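Side-chain contacts in UDP-L-Rhamnose Synthase (Acanthamoeba polyphaga mimivirus, PDB 7JID), which probably makes UDP-L-rhamnose by epimerising and reducing a UDP-4-keto-6-deoxyglucose with NADPH: residues 56-61 against 200-205; 12-17 against 193-198; 177-182 against 222-227; 229-232 against 238-241. All blocks are in the same frame, centred on the assembly; numbering follows the deposited sequence. Where two conformers were deposited one is given.

Contact 1: 56-61 against 200-205; sequences MSFIGR and PVMIDM. With NAP (NADP nicotinamide-adenine-dinucleotide phosphate), chain D.
At the edge of the Phe58 ring, close to the ring plane, sits the sulfur of Met202, a Met-aromatic contact with SD 5.1 Å from the ring centroid and 85° off the normal. The second flat group, the guanidinium of Arg61, also meets its partner at an edge, where an oxygen of the cofactor 2'-phosphate lies near its plane. Both belong to the Rossmann fold: segment 56-61 runs off the C-terminal end of the central strand 54-57 into the NADP pocket, while 200-205 is part of helix 195-207, packed beside helix 14-25. Met202 leaves its helix nearly fully extended, CG opposite the backbone N (chi1 164°), and bends at the sulfur, so that its methyl CE reaches Phe58 CE1 at 3.7 Å. Met56 arrives from the strand and meets the same side chain tip to tip, its CE 4.0 Å from Met202 CG. Val19 of helix 14-25 touches both Phe58 and Met202. Further along the strand exit, Ile59 CG2 lies 3.5 Å from the adenine N3A of NADP. Arg61, whose NE is salt-bridged to Asp85, points NH1 straight at 2'-phosphate O3X of NADP, 2.8 Å away.

Contact 2: 12-17 against 193-198; sequences KGWIGS and TILDQM. With NAP (NADP nicotinamide-adenine-dinucleotide phosphate), chain D.
The glycine-rich dinucleotide-binding loop of the Rossmann fold, with the GXXGXXG spacing to which Gly13 and Gly16 contribute, meets helix 195-207 here: Trp14 and Ile15 both close on one methyl, Leu195 CD1. That methyl lies over the six-membered ring of Trp14, 4.2 Å from its centroid and 28° off the normal, a CH-pi contact in which the two side chains cross obliquely. Its nearest ring atom is CH2, at the far end of the indole. Trp14 reaches this position because CG is turned opposite its backbone N (chi1 175°), which swings the indole out past the cofactor. Ile15 comes to the same methyl at about a right angle, with its CG1 3.8 Å from Leu195 CD1. The cofactor lies alongside. Trp14 CE3 is 3.5 Å from O1N of NADP, which sits at the ring edge near its plane, and Ile15 CG1 is equally close to O2N. Gly13 is the N-cap of helix 14-25, and the first amides behind it grip the diphosphate. Trp14 N donates to NADP O1A at 2.9 Å. Ile15 N donates to NADP O2N at 2.8 Å in a nearly straight bond (173°). The helix start thus turns its N-H groups to the negative charge, which its dipole would probably help to balance. This is the diphosphate-binding turn typical of extended short-chain dehydrogenase/reductases.

Contact 3: 177-182 against 222-227; sequences TKILSY and VSHNEI. With AWU ([[(2~{R},3~{S},4~{R},5~{R})-5-[2,4-bis(oxidanylidene)pyrimidin-1-yl]-3,4-bis(oxidanyl)oxolan-2-yl]methoxy-oxidanyl-phosphoryl] [(2~{R},3~{R},4~{R},5~{R},6~{S})-6-methyl-3,4,5-tris(oxidanyl)oxan-2-yl] hydrogen phosphate), chain C; EDO (1,2-ethanediol), chain I.
Ile179 touches His224 and Ile227 through two different branches. From CB, its CG1 stands between the backbone N and the carbonyl carbon (chi1 67°), which aims CG2 at His224 and CG1 at Ile227. CG2 goes one way, 4.0 Å from His224 CD2 and equally far from the ribose oxygen O4C of the UDP-rhamnose, approaching the imidazole obliquely. CG1 goes the other way and carries CD1 to the tip of the contact, 4.1 Å from Ile227 CG2, the two isoleucines crossing at about a right angle. This apolar patch joins helix 175-181 to the start of helix 224-234, where Ser223 and Glu226 form a capping box: Glu226 N gives to Ser223 OG, and Ser223 N gives to Glu226 OE1.

Polar ends on both sides hold the nucleotide. His224 NE2 pairs with ribose O3C at 2.8 Å, either atom being a possible donor. Lys178 NZ donates to the bridging O3A at 2.8 Å and to O2A at 3.0 Å. Tyr182 sends its hydroxyl to O2A as well, at a doubtfully short separation, and lies between two neighbours: uracil C5 is 3.5 Å above one ring face, and Lys178 O lies over the centre of the opposite one. Lys178 therefore probably offsets diphosphate charge, Tyr182 touches both base and phosphate, and His224 holds the ribose, which together anchor the UDP half of the sugar nucleotide.

Contact 4: 229-232 against 238-241; sequences SLIR and NLTW. With EDO (1,2-ethanediol), chain H.
Apolar contacts come first: Leu239 fits against helix 224-234, its CD2 3.7 Å from Ile231 CG2 and its CB 4.0 Å from Arg232 CB. The aromatic contacts centre on Trp241, whose CH2 is 3.5 Å from the backbone N of Ser229 and 3.6 Å from Arg232 NH1. A chi1 of 59° tucks the indole in over its own backbone. Ser229 OG lies at the edge of this ring, near its plane, while the Arg232 guanidinium is turned only 20° from parallel to it and approaches obliquely. Polar links are indirect. One water accepts from Arg232 NH1 at 3.0 Å, donates to Leu239 O at 2.9 Å and bonds O1 of a 1,2-ethanediol, probably from the crystallisation liquor, to which Trp241 N also donates. The diol covers one indole face. Trp241 NE1 bonds to Asn225 OD1, one turn before Ser229, whose own OG pairs with Asn225 O. The loop leads from helix 224-234 into strand 242-243, which pairs in parallel with strand 184-185, outside the six-stranded Rossmann sheet.

From the N terminus, 12-17 comes first and 56-61 next, and neither finds its partner until helix 195-207, so contacts 1 and 2 are long closures that cross each other and bring the cofactor-binding loops after strands 5-9 and 54-57 to that one helix. They also touch directly, Phe58 packing on Ile15 and Gly16. Contact 3 opens at 177-182, before either has closed, and closes at 222-227 after both, so it crosses both and joins two helices around the sugar nucleotide. Contact 4 is a short local loop in series behind it, sharing helix 224-234 and linked to it by Asn225 and Trp241. Contacts 1 and 2 thus serve NADP, and contact 3 the UDP-rhamnose.

Contact 1: 56-61 against 200-205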
# COMPACT_ATOMS: atom_id res chain seq x y z
N MET A 56 14.51 -14.84 -3.56
CA MET A 56 13.39 -14.71 -4.53
C MET A 56 12.07 -14.68 -3.79
O MET A 56 11.90 -15.36 -2.78
CB MET A 56 13.37 -15.84 -5.56
CG MET A 56 14.74 -16.15 -6.18
SD MET A 56 14.67 -17.33 -7.57
CE MET A 56 14.29 -16.16 -8.87
N SER A 57 11.14 -13.90 -4.34
CA SER A 57 9.79 -13.69 -3.81
C SER A 57 8.76 -14.23 -4.82
O SER A 57 8.59 -13.63 -5.90
CB SER A 57 9.51 -12.25 -3.50
OG SER A 57 8.17 -12.11 -3.01
N PHE A 58 8.06 -15.28 -4.42
CA PHE A 58 6.90 -15.86 -5.15
C PHE A 58 5.67 -15.79 -4.28
O PHE A 58 4.95 -16.79 -4.20
CB PHE A 58 7.23 -17.26 -5.64
CG PHE A 58 8.48 -17.29 -6.47
CD1 PHE A 58 8.54 -16.60 -7.67
CD2 PHE A 58 9.63 -17.91 -6.00
CE1 PHE A 58 9.70 -16.56 -8.42
CE2 PHE A 58 10.78 -17.90 -6.78
CZ PHE A 58 10.83 -17.20 -7.96
N ILE A 59 5.48 -14.66 -3.61
CA ILE A 59 4.40 -14.53 -2.60
C ILE A 59 3.30 -13.64 -3.18
O ILE A 59 3.57 -12.73 -4.00
CB ILE A 59 4.87 -14.01 -1.24
CG1 ILE A 59 5.27 -12.53 -1.32
CG2 ILE A 59 5.97 -14.90 -0.68
CD1 ILE A 59 5.70 -11.91 -0.01
N GLY A 60 2.14 -13.79 -2.58
CA GLY A 60 1.00 -12.88 -2.79
C GLY A 60 -0.29 -13.52 -2.36
O GLY A 60 -0.29 -14.70 -1.96
N ARG A 61 -1.36 -12.75 -2.47
CA ARG A 61 -2.69 -13.21 -2.04
C ARG A 61 -3.61 -13.03 -3.23
O ARG A 61 -3.86 -11.89 -3.61
CB ARG A 61 -3.13 -12.49 -0.77
CG ARG A 61 -4.39 -13.08 -0.14
CD ARG A 61 -4.20 -14.45 0.48
NE ARG A 61 -2.93 -14.54 1.18
CZ ARG A 61 -2.32 -15.66 1.53
NH1 ARG A 61 -1.12 -15.61 2.09
NH2 ARG A 61 -2.87 -16.84 1.28
N PRO A 200 13.25 -20.65 -16.72
CA PRO A 200 14.70 -20.68 -16.92
C PRO A 200 15.33 -19.31 -17.18
O PRO A 200 16.44 -19.07 -16.75
CB PRO A 200 14.83 -21.57 -18.16
CG PRO A 200 13.65 -22.51 -18.05
CD PRO A 200 12.54 -21.59 -17.57
N VAL A 201 14.63 -18.45 -17.91
CA VAL A 201 15.10 -17.08 -18.19
C VAL A 201 15.15 -16.33 -16.85
O VAL A 201 16.15 -15.61 -16.62
CB VAL A 201 14.17 -16.43 -19.21
CG1 VAL A 201 14.42 -14.97 -19.35
CG2 VAL A 201 14.24 -17.11 -20.58
N MET A 202 14.11 -16.46 -16.03
CA MET A 202 14.03 -15.71 -14.75
C MET A 202 15.23 -16.14 -13.89
O MET A 202 15.90 -15.26 -13.32
CB MET A 202 12.72 -15.98 -14.01
CG MET A 202 12.80 -15.54 -12.58
SD MET A 202 11.25 -15.66 -11.76
CE MET A 202 11.08 -17.42 -11.71
N ILE A 203 15.48 -17.44 -13.82
CA ILE A 203 16.61 -18.00 -13.02
C ILE A 203 17.92 -17.43 -13.58
O ILE A 203 18.82 -17.09 -12.79
CB ILE A 203 16.60 -19.53 -13.00
CG1 ILE A 203 15.45 -20.04 -12.14
CG2 ILE A 203 17.94 -20.07 -12.50
CD1 ILE A 203 15.21 -21.49 -12.15
N ASP A 204 18.07 -17.40 -14.92
CA ASP A 204 19.30 -16.87 -15.55
C ASP A 204 19.51 -15.42 -15.12
O ASP A 204 20.62 -15.02 -14.78
CB ASP A 204 19.26 -17.05 -17.07
CG ASP A 204 20.61 -16.77 -17.73
OD1 ASP A 204 21.54 -17.60 -17.46
OD2 ASP A 204 20.76 -15.70 -18.39
N MET A 205 18.49 -14.58 -15.24
CA MET A 205 18.53 -13.17 -14.83
C MET A 205 18.94 -13.01 -13.35
O MET A 205 19.80 -12.16 -13.09
CB MET A 205 17.15 -12.53 -15.08
CG MET A 205 16.91 -12.31 -16.53
SD MET A 205 15.20 -11.73 -16.79
CE MET A 205 15.55 -9.98 -16.83
PA NAP D . 0.23 -19.37 -4.75
O1A NAP D . 0.24 -20.82 -5.17
O2A NAP D . -0.93 -18.87 -3.93
O5B NAP D . 1.60 -19.21 -3.99
C5B NAP D . 1.83 -18.08 -3.15
C4B NAP D . 2.72 -18.37 -1.95
O4B NAP D . 3.05 -17.18 -1.24
C3B NAP D . 1.97 -19.30 -1.00
O3B NAP D . 2.92 -20.36 -0.74
C2B NAP D . 1.73 -18.41 0.21
O2B NAP D . 1.92 -19.17 1.37
C1B NAP D . 2.85 -17.38 0.14
N9A NAP D . 2.67 -16.12 0.84
C8A NAP D . 1.70 -15.23 0.65
N7A NAP D . 1.89 -14.16 1.43
C5A NAP D . 3.00 -14.38 2.14
C6A NAP D . 3.69 -13.66 3.14
N6A NAP D . 3.22 -12.49 3.52
N1A NAP D . 4.82 -14.25 3.66
C2A NAP D . 5.25 -15.43 3.20
N3A NAP D . 4.66 -16.20 2.27
C4A NAP D . 3.53 -15.66 1.72
O3 NAP D . 0.35 -18.30 -5.95
PN NAP D . 1.33 -18.38 -7.24
O1N NAP D . 0.31 -18.32 -8.36
O2N NAP D . 2.45 -19.33 -7.15
O5D NAP D . 1.90 -16.90 -7.22
C5D NAP D . 3.11 -16.38 -6.68
C4D NAP D . 2.93 -14.84 -6.53
O4D NAP D . 3.91 -14.23 -7.30
C3D NAP D . 1.59 -14.44 -7.12
O3D NAP D . 1.23 -13.04 -6.82
C2D NAP D . 2.03 -14.81 -8.56
O2D NAP D . 1.26 -14.33 -9.67
C1D NAP D . 3.43 -14.26 -8.65
P2B NAP D . 0.77 -19.33 2.45
O1X NAP D . -0.21 -20.31 1.97
O2X NAP D . 1.65 -19.94 3.55
O3X NAP D . 0.11 -18.00 2.85

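Contact 2: 12-17 against 193-198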
# COMPACT_ATOMS: atom_id res chain seq x y z
N LYS A 12 6.47 -22.96 -1.21
CA LYS A 12 5.39 -23.98 -1.19
C LYS A 12 4.29 -23.59 -2.16
O LYS A 12 3.36 -24.36 -2.34
CB LYS A 12 4.78 -24.11 0.21
CG LYS A 12 5.77 -24.48 1.29
CD LYS A 12 6.66 -25.64 0.92
CE LYS A 12 6.68 -26.73 1.97
NZ LYS A 12 5.45 -27.56 1.91
N GLY A 13 4.37 -22.40 -2.74
CA GLY A 13 3.32 -21.98 -3.66
C GLY A 13 3.46 -22.64 -5.01
O GLY A 13 4.47 -23.35 -5.27
N TRP A 14 2.51 -22.38 -5.92
CA TRP A 14 2.55 -23.00 -7.26
C TRP A 14 3.85 -22.64 -7.97
O TRP A 14 4.58 -23.55 -8.41
CB TRP A 14 1.29 -22.59 -8.02
CG TRP A 14 1.22 -23.05 -9.43
CD1 TRP A 14 1.32 -24.32 -9.89
CD2 TRP A 14 0.95 -22.22 -10.57
NE1 TRP A 14 1.17 -24.34 -11.25
CE2 TRP A 14 0.94 -23.06 -11.70
CE3 TRP A 14 0.76 -20.84 -10.75
CZ2 TRP A 14 0.72 -22.58 -12.99
CZ3 TRP A 14 0.53 -20.36 -12.02
CH2 TRP A 14 0.50 -21.22 -13.12
N ILE A 15 4.10 -21.34 -8.20
CA ILE A 15 5.31 -20.90 -8.93
C ILE A 15 6.55 -21.16 -8.09
O ILE A 15 7.52 -21.60 -8.65
CB ILE A 15 5.18 -19.45 -9.42
CG1 ILE A 15 3.93 -19.33 -10.30
CG2 ILE A 15 6.45 -19.02 -10.10
CD1 ILE A 15 3.74 -17.94 -10.87
N GLY A 16 6.53 -20.83 -6.80
CA GLY A 16 7.75 -21.01 -6.00
C GLY A 16 8.20 -22.45 -5.96
O GLY A 16 9.43 -22.66 -6.03
N SER A 17 7.28 -23.40 -5.86
CA SER A 17 7.58 -24.85 -5.92
C SER A 17 8.27 -25.17 -7.25
O SER A 17 9.25 -25.92 -7.26
CB SER A 17 6.34 -25.71 -5.78
OG SER A 17 5.80 -25.66 -4.47
N THR A 193 2.35 -15.35 -20.02
CA THR A 193 3.66 -15.91 -19.60
C THR A 193 3.57 -17.43 -19.61
O THR A 193 2.81 -17.97 -18.81
CB THR A 193 4.03 -15.44 -18.20
OG1 THR A 193 4.10 -14.01 -18.17
CG2 THR A 193 5.39 -15.94 -17.76
N ILE A 194 4.34 -18.10 -20.48
CA ILE A 194 4.48 -19.56 -20.43
C ILE A 194 5.61 -19.91 -19.46
O ILE A 194 6.76 -19.62 -19.76
CB ILE A 194 4.69 -20.19 -21.82
CG1 ILE A 194 3.50 -19.85 -22.74
CG2 ILE A 194 4.86 -21.69 -21.62
CD1 ILE A 194 3.72 -20.26 -24.14
N LEU A 195 5.25 -20.39 -18.27
CA LEU A 195 6.24 -20.53 -17.18
C LEU A 195 7.26 -21.60 -17.55
O LEU A 195 8.42 -21.42 -17.19
CB LEU A 195 5.52 -20.88 -15.86
CG LEU A 195 4.76 -19.73 -15.21
CD1 LEU A 195 4.04 -20.23 -13.98
CD2 LEU A 195 5.68 -18.57 -14.86
N ASP A 196 6.88 -22.65 -18.28
CA ASP A 196 7.86 -23.69 -18.67
C ASP A 196 9.00 -23.06 -19.47
O ASP A 196 10.14 -23.43 -19.29
CB ASP A 196 7.19 -24.83 -19.42
CG ASP A 196 6.05 -25.43 -18.66
OD1 ASP A 196 6.28 -26.47 -17.98
OD2 ASP A 196 4.93 -24.90 -18.73
N GLN A 197 8.69 -22.07 -20.31
CA GLN A 197 9.66 -21.38 -21.17
C GLN A 197 10.39 -20.28 -20.42
O GLN A 197 11.60 -20.04 -20.72
CB GLN A 197 8.93 -20.87 -22.42
CG GLN A 197 8.50 -22.01 -23.30
CD GLN A 197 7.50 -21.61 -24.36
OE1 GLN A 197 7.36 -20.42 -24.64
NE2 GLN A 197 6.83 -22.61 -24.93
N MET A 198 9.74 -19.59 -19.50
CA MET A 198 10.30 -18.32 -19.01
C MET A 198 10.89 -18.48 -17.59
O MET A 198 11.65 -17.62 -17.21
CB MET A 198 9.27 -17.20 -19.14
CG MET A 198 8.83 -17.04 -20.58
SD MET A 198 7.93 -15.50 -20.92
CE MET A 198 9.28 -14.33 -20.76
PA NAP D . 0.23 -19.37 -4.75
O1A NAP D . 0.24 -20.82 -5.17
O2A NAP D . -0.93 -18.87 -3.93
O5B NAP D . 1.60 -19.21 -3.99
C5B NAP D . 1.83 -18.08 -3.15
C4B NAP D . 2.72 -18.37 -1.95
O4B NAP D . 3.05 -17.18 -1.24
C3B NAP D . 1.97 -19.30 -1.00
O3B NAP D . 2.92 -20.36 -0.74
C2B NAP D . 1.73 -18.41 0.21
O2B NAP D . 1.92 -19.17 1.37
C1B NAP D . 2.85 -17.38 0.14
N9A NAP D . 2.67 -16.12 0.84
C8A NAP D . 1.70 -15.23 0.65
N7A NAP D . 1.89 -14.16 1.43
C5A NAP D . 3.00 -14.38 2.14
C6A NAP D . 3.69 -13.66 3.14
N6A NAP D . 3.22 -12.49 3.52
N1A NAP D . 4.82 -14.25 3.66
C2A NAP D . 5.25 -15.43 3.20
N3A NAP D . 4.66 -16.20 2.27
C4A NAP D . 3.53 -15.66 1.72
O3 NAP D . 0.35 -18.30 -5.95
PN NAP D . 1.33 -18.38 -7.24
O1N NAP D . 0.31 -18.32 -8.36
O2N NAP D . 2.45 -19.33 -7.15
O5D NAP D . 1.90 -16.90 -7.22
C5D NAP D . 3.11 -16.38 -6.68
C4D NAP D . 2.93 -14.84 -6.53
O4D NAP D . 3.91 -14.23 -7.30
C3D NAP D . 1.59 -14.44 -7.12
O3D NAP D . 1.23 -13.04 -6.82
C2D NAP D . 2.03 -14.81 -8.56
O2D NAP D . 1.26 -14.33 -9.67
C1D NAP D . 3.43 -14.26 -8.65
P2B NAP D . 0.77 -19.33 2.45
O1X NAP D . -0.21 -20.31 1.97
O2X NAP D . 1.65 -19.94 3.55
O3X NAP D . 0.11 -18.00 2.85

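Contact 3: 177-182 against 222-227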
# COMPACT_ATOMS: atom_id res chain seq x y z
N THR A 177 -5.86 -24.28 -17.74
CA THR A 177 -6.76 -25.11 -16.87
C THR A 177 -8.00 -24.29 -16.53
O THR A 177 -9.16 -24.82 -16.59
CB THR A 177 -6.06 -25.58 -15.59
OG1 THR A 177 -4.80 -26.12 -16.01
CG2 THR A 177 -6.88 -26.61 -14.85
N LYS A 178 -7.80 -23.05 -16.12
CA LYS A 178 -8.92 -22.19 -15.70
C LYS A 178 -9.87 -22.01 -16.88
O LYS A 178 -11.09 -22.26 -16.68
CB LYS A 178 -8.40 -20.88 -15.11
CG LYS A 178 -7.80 -21.11 -13.73
CD LYS A 178 -7.64 -19.91 -12.86
CE LYS A 178 -6.62 -18.98 -13.44
NZ LYS A 178 -6.55 -17.73 -12.65
N ILE A 179 -9.39 -21.62 -18.07
CA ILE A 179 -10.37 -21.24 -19.13
C ILE A 179 -11.08 -22.49 -19.65
O ILE A 179 -12.26 -22.36 -20.01
CB ILE A 179 -9.76 -20.35 -20.24
CG1 ILE A 179 -8.72 -21.09 -21.09
CG2 ILE A 179 -9.25 -19.07 -19.61
CD1 ILE A 179 -8.37 -20.37 -22.37
N LEU A 180 -10.47 -23.68 -19.54
CA LEU A 180 -11.13 -24.95 -19.91
C LEU A 180 -12.30 -25.18 -18.95
O LEU A 180 -13.29 -25.81 -19.38
CB LEU A 180 -10.15 -26.12 -19.87
CG LEU A 180 -9.24 -26.27 -21.09
CD1 LEU A 180 -8.14 -27.27 -20.82
CD2 LEU A 180 -10.03 -26.65 -22.34
N SER A 181 -12.24 -24.62 -17.75
CA SER A 181 -13.23 -24.90 -16.67
C SER A 181 -14.41 -23.93 -16.77
O SER A 181 -15.44 -24.19 -16.10
CB SER A 181 -12.59 -24.87 -15.30
OG SER A 181 -12.45 -23.53 -14.83
N TYR A 182 -14.29 -22.85 -17.53
CA TYR A 182 -15.24 -21.72 -17.46
C TYR A 182 -16.37 -21.95 -18.48
O TYR A 182 -16.08 -22.23 -19.64
CB TYR A 182 -14.54 -20.37 -17.68
CG TYR A 182 -13.66 -19.91 -16.55
CD1 TYR A 182 -13.90 -20.27 -15.23
CD2 TYR A 182 -12.57 -19.08 -16.79
CE1 TYR A 182 -13.07 -19.85 -14.19
CE2 TYR A 182 -11.72 -18.68 -15.76
CZ TYR A 182 -11.98 -19.03 -14.45
OH TYR A 182 -11.18 -18.63 -13.39
N VAL A 222 -2.14 -13.29 -27.60
CA VAL A 222 -2.98 -14.45 -27.89
C VAL A 222 -4.31 -14.22 -27.20
O VAL A 222 -4.37 -13.61 -26.12
CB VAL A 222 -2.32 -15.77 -27.47
CG1 VAL A 222 -2.24 -15.89 -25.94
CG2 VAL A 222 -2.99 -16.94 -28.15
N SER A 223 -5.37 -14.74 -27.78
CA SER A 223 -6.71 -14.67 -27.15
C SER A 223 -7.10 -16.02 -26.59
O SER A 223 -6.58 -17.06 -27.02
CB SER A 223 -7.77 -14.20 -28.10
OG SER A 223 -8.00 -15.20 -29.07
N HIS A 224 -8.09 -15.98 -25.74
CA HIS A 224 -8.72 -17.20 -25.17
C HIS A 224 -9.22 -18.05 -26.35
O HIS A 224 -9.05 -19.26 -26.32
CB HIS A 224 -9.85 -16.81 -24.23
CG HIS A 224 -9.53 -15.79 -23.19
ND1 HIS A 224 -9.03 -14.52 -23.51
CD2 HIS A 224 -9.67 -15.82 -21.86
CE1 HIS A 224 -8.90 -13.83 -22.39
NE2 HIS A 224 -9.25 -14.61 -21.38
N ASN A 225 -9.87 -17.42 -27.33
CA ASN A 225 -10.39 -18.19 -28.47
C ASN A 225 -9.26 -18.85 -29.22
O ASN A 225 -9.44 -19.99 -29.66
CB ASN A 225 -11.23 -17.31 -29.37
CG ASN A 225 -12.62 -17.03 -28.84
OD1 ASN A 225 -13.04 -17.56 -27.81
ND2 ASN A 225 -13.30 -16.14 -29.54
N GLU A 226 -8.13 -18.18 -29.41
CA GLU A 226 -7.02 -18.82 -30.18
C GLU A 226 -6.52 -20.05 -29.41
O GLU A 226 -6.24 -21.10 -30.03
CB GLU A 226 -5.85 -17.89 -30.43
CG GLU A 226 -6.09 -16.85 -31.49
CD GLU A 226 -4.98 -15.83 -31.52
OE1 GLU A 226 -4.85 -15.14 -30.52
OE2 GLU A 226 -4.26 -15.72 -32.52
N ILE A 227 -6.42 -19.96 -28.08
CA ILE A 227 -5.94 -21.08 -27.22
C ILE A 227 -6.94 -22.23 -27.27
O ILE A 227 -6.51 -23.37 -27.55
CB ILE A 227 -5.71 -20.63 -25.76
CG1 ILE A 227 -4.57 -19.63 -25.69
CG2 ILE A 227 -5.44 -21.87 -24.89
CD1 ILE A 227 -4.54 -18.93 -24.37
PA AWU C . -9.35 -15.49 -13.50
O1A AWU C . -10.41 -14.74 -12.79
O2A AWU C . -9.39 -17.01 -13.48
O3A AWU C . -7.81 -15.29 -13.00
PB AWU C . -7.19 -13.99 -12.19
O1B AWU C . -7.50 -12.61 -12.83
O2B AWU C . -7.49 -14.19 -10.68
O3B AWU C . -5.65 -14.28 -12.50
C5' AWU C . -2.69 -12.96 -10.88
O5' AWU C . -3.72 -13.83 -11.31
C4' AWU C . -1.78 -12.63 -12.05
O4' AWU C . -0.82 -11.61 -11.70
C3' AWU C . -2.62 -12.12 -13.18
O3' AWU C . -1.81 -12.10 -14.33
C2' AWU C . -3.78 -13.04 -13.52
C1' AWU C . -4.54 -13.44 -12.33
N1 AWU C . -12.59 -15.55 -17.55
C2 AWU C . -13.54 -15.97 -18.47
O2 AWU C . -13.27 -15.99 -19.69
N3 AWU C . -14.72 -16.49 -17.99
C4 AWU C . -15.04 -16.46 -16.67
O4 AWU C . -16.15 -16.99 -16.31
C5 AWU C . -14.07 -16.06 -15.75
C6 AWU C . -12.88 -15.50 -16.20
C1C AWU C . -11.29 -15.00 -18.02
C2C AWU C . -10.85 -13.67 -17.42
C3C AWU C . -9.31 -13.77 -17.52
C4C AWU C . -9.10 -15.24 -17.34
C5C AWU C . -8.53 -15.66 -16.00
C6' AWU C . -1.97 -13.73 -9.77
O2' AWU C . -3.24 -14.25 -14.01
O2C AWU C . -11.35 -12.63 -18.22
O3C AWU C . -8.86 -13.46 -18.82
O4C AWU C . -10.36 -15.89 -17.44
O5C AWU C . -9.34 -15.01 -14.99
C1 EDO I . -14.49 -23.72 -22.11
O1 EDO I . -15.85 -23.42 -21.83
C2 EDO I . -14.37 -24.99 -22.89
O2 EDO I . -14.23 -26.14 -22.05

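Contact 4: 229-232 against 238-241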
# COMPACT_ATOMS: atom_id res chain seq x y z
N SER A 229 -9.17 -22.85 -29.54
CA SER A 229 -9.11 -23.35 -30.95
C SER A 229 -7.90 -24.30 -31.15
O SER A 229 -8.05 -25.34 -31.82
CB SER A 229 -9.13 -22.22 -31.93
OG SER A 229 -10.37 -21.54 -31.91
N LEU A 230 -6.72 -24.01 -30.59
CA LEU A 230 -5.59 -24.97 -30.70
C LEU A 230 -5.89 -26.27 -29.97
O LEU A 230 -5.55 -27.34 -30.50
CB LEU A 230 -4.33 -24.35 -30.13
CG LEU A 230 -3.69 -23.29 -31.01
CD1 LEU A 230 -2.61 -22.57 -30.24
CD2 LEU A 230 -3.12 -23.93 -32.29
N ILE A 231 -6.50 -26.20 -28.79
CA ILE A 231 -6.80 -27.44 -28.03
C ILE A 231 -7.78 -28.26 -28.87
O ILE A 231 -7.58 -29.47 -29.02
CB ILE A 231 -7.35 -27.08 -26.65
CG1 ILE A 231 -6.25 -26.45 -25.79
CG2 ILE A 231 -8.00 -28.29 -26.02
CD1 ILE A 231 -6.74 -25.80 -24.51
N ARG A 232 -8.77 -27.59 -29.45
CA ARG A 232 -9.78 -28.27 -30.28
C ARG A 232 -9.10 -28.92 -31.49
O ARG A 232 -9.31 -30.14 -31.74
CB ARG A 232 -10.84 -27.29 -30.77
CG ARG A 232 -11.92 -27.89 -31.67
CD ARG A 232 -12.74 -26.78 -32.32
NE ARG A 232 -11.87 -25.98 -33.15
CZ ARG A 232 -12.02 -24.70 -33.43
NH1 ARG A 232 -13.01 -23.99 -32.91
NH2 ARG A 232 -11.12 -24.10 -34.19
N ASN A 238 -14.32 -32.20 -30.72
CA ASN A 238 -15.68 -32.00 -30.16
C ASN A 238 -15.73 -30.67 -29.39
O ASN A 238 -16.85 -30.19 -29.12
CB ASN A 238 -16.11 -33.20 -29.30
CG ASN A 238 -16.31 -34.49 -30.07
OD1 ASN A 238 -15.59 -35.48 -29.86
ND2 ASN A 238 -17.29 -34.48 -30.96
N LEU A 239 -14.58 -30.07 -29.05
CA LEU A 239 -14.53 -28.96 -28.06
C LEU A 239 -15.27 -27.77 -28.64
O LEU A 239 -14.94 -27.35 -29.77
CB LEU A 239 -13.08 -28.56 -27.76
CG LEU A 239 -12.94 -27.51 -26.65
CD1 LEU A 239 -13.47 -28.04 -25.34
CD2 LEU A 239 -11.50 -27.07 -26.49
N THR A 240 -16.20 -27.23 -27.84
CA THR A 240 -16.98 -26.01 -28.14
C THR A 240 -17.09 -25.20 -26.84
O THR A 240 -16.90 -25.76 -25.71
CB THR A 240 -18.36 -26.36 -28.73
OG1 THR A 240 -19.08 -27.14 -27.77
CG2 THR A 240 -18.25 -27.13 -30.02
N TRP A 241 -17.30 -23.91 -26.99
CA TRP A 241 -17.45 -23.00 -25.84
C TRP A 241 -18.35 -21.84 -26.22
O TRP A 241 -18.45 -21.50 -27.42
CB TRP A 241 -16.07 -22.54 -25.32
CG TRP A 241 -15.25 -21.82 -26.34
CD1 TRP A 241 -15.16 -20.48 -26.51
CD2 TRP A 241 -14.42 -22.41 -27.36
NE1 TRP A 241 -14.31 -20.18 -27.54
CE2 TRP A 241 -13.83 -21.35 -28.07
CE3 TRP A 241 -14.07 -23.72 -27.72
CZ2 TRP A 241 -12.97 -21.55 -29.15
CZ3 TRP A 241 -13.21 -23.92 -28.78
CH2 TRP A 241 -12.65 -22.84 -29.47
C1 EDO H . -17.46 -22.23 -30.50
O1 EDO H . -17.10 -23.44 -29.93
C2 EDO H . -16.31 -21.31 -30.67
O2 EDO H . -16.42 -20.12 -29.92
O HOH W 1 -15.46 -25.10 -31.53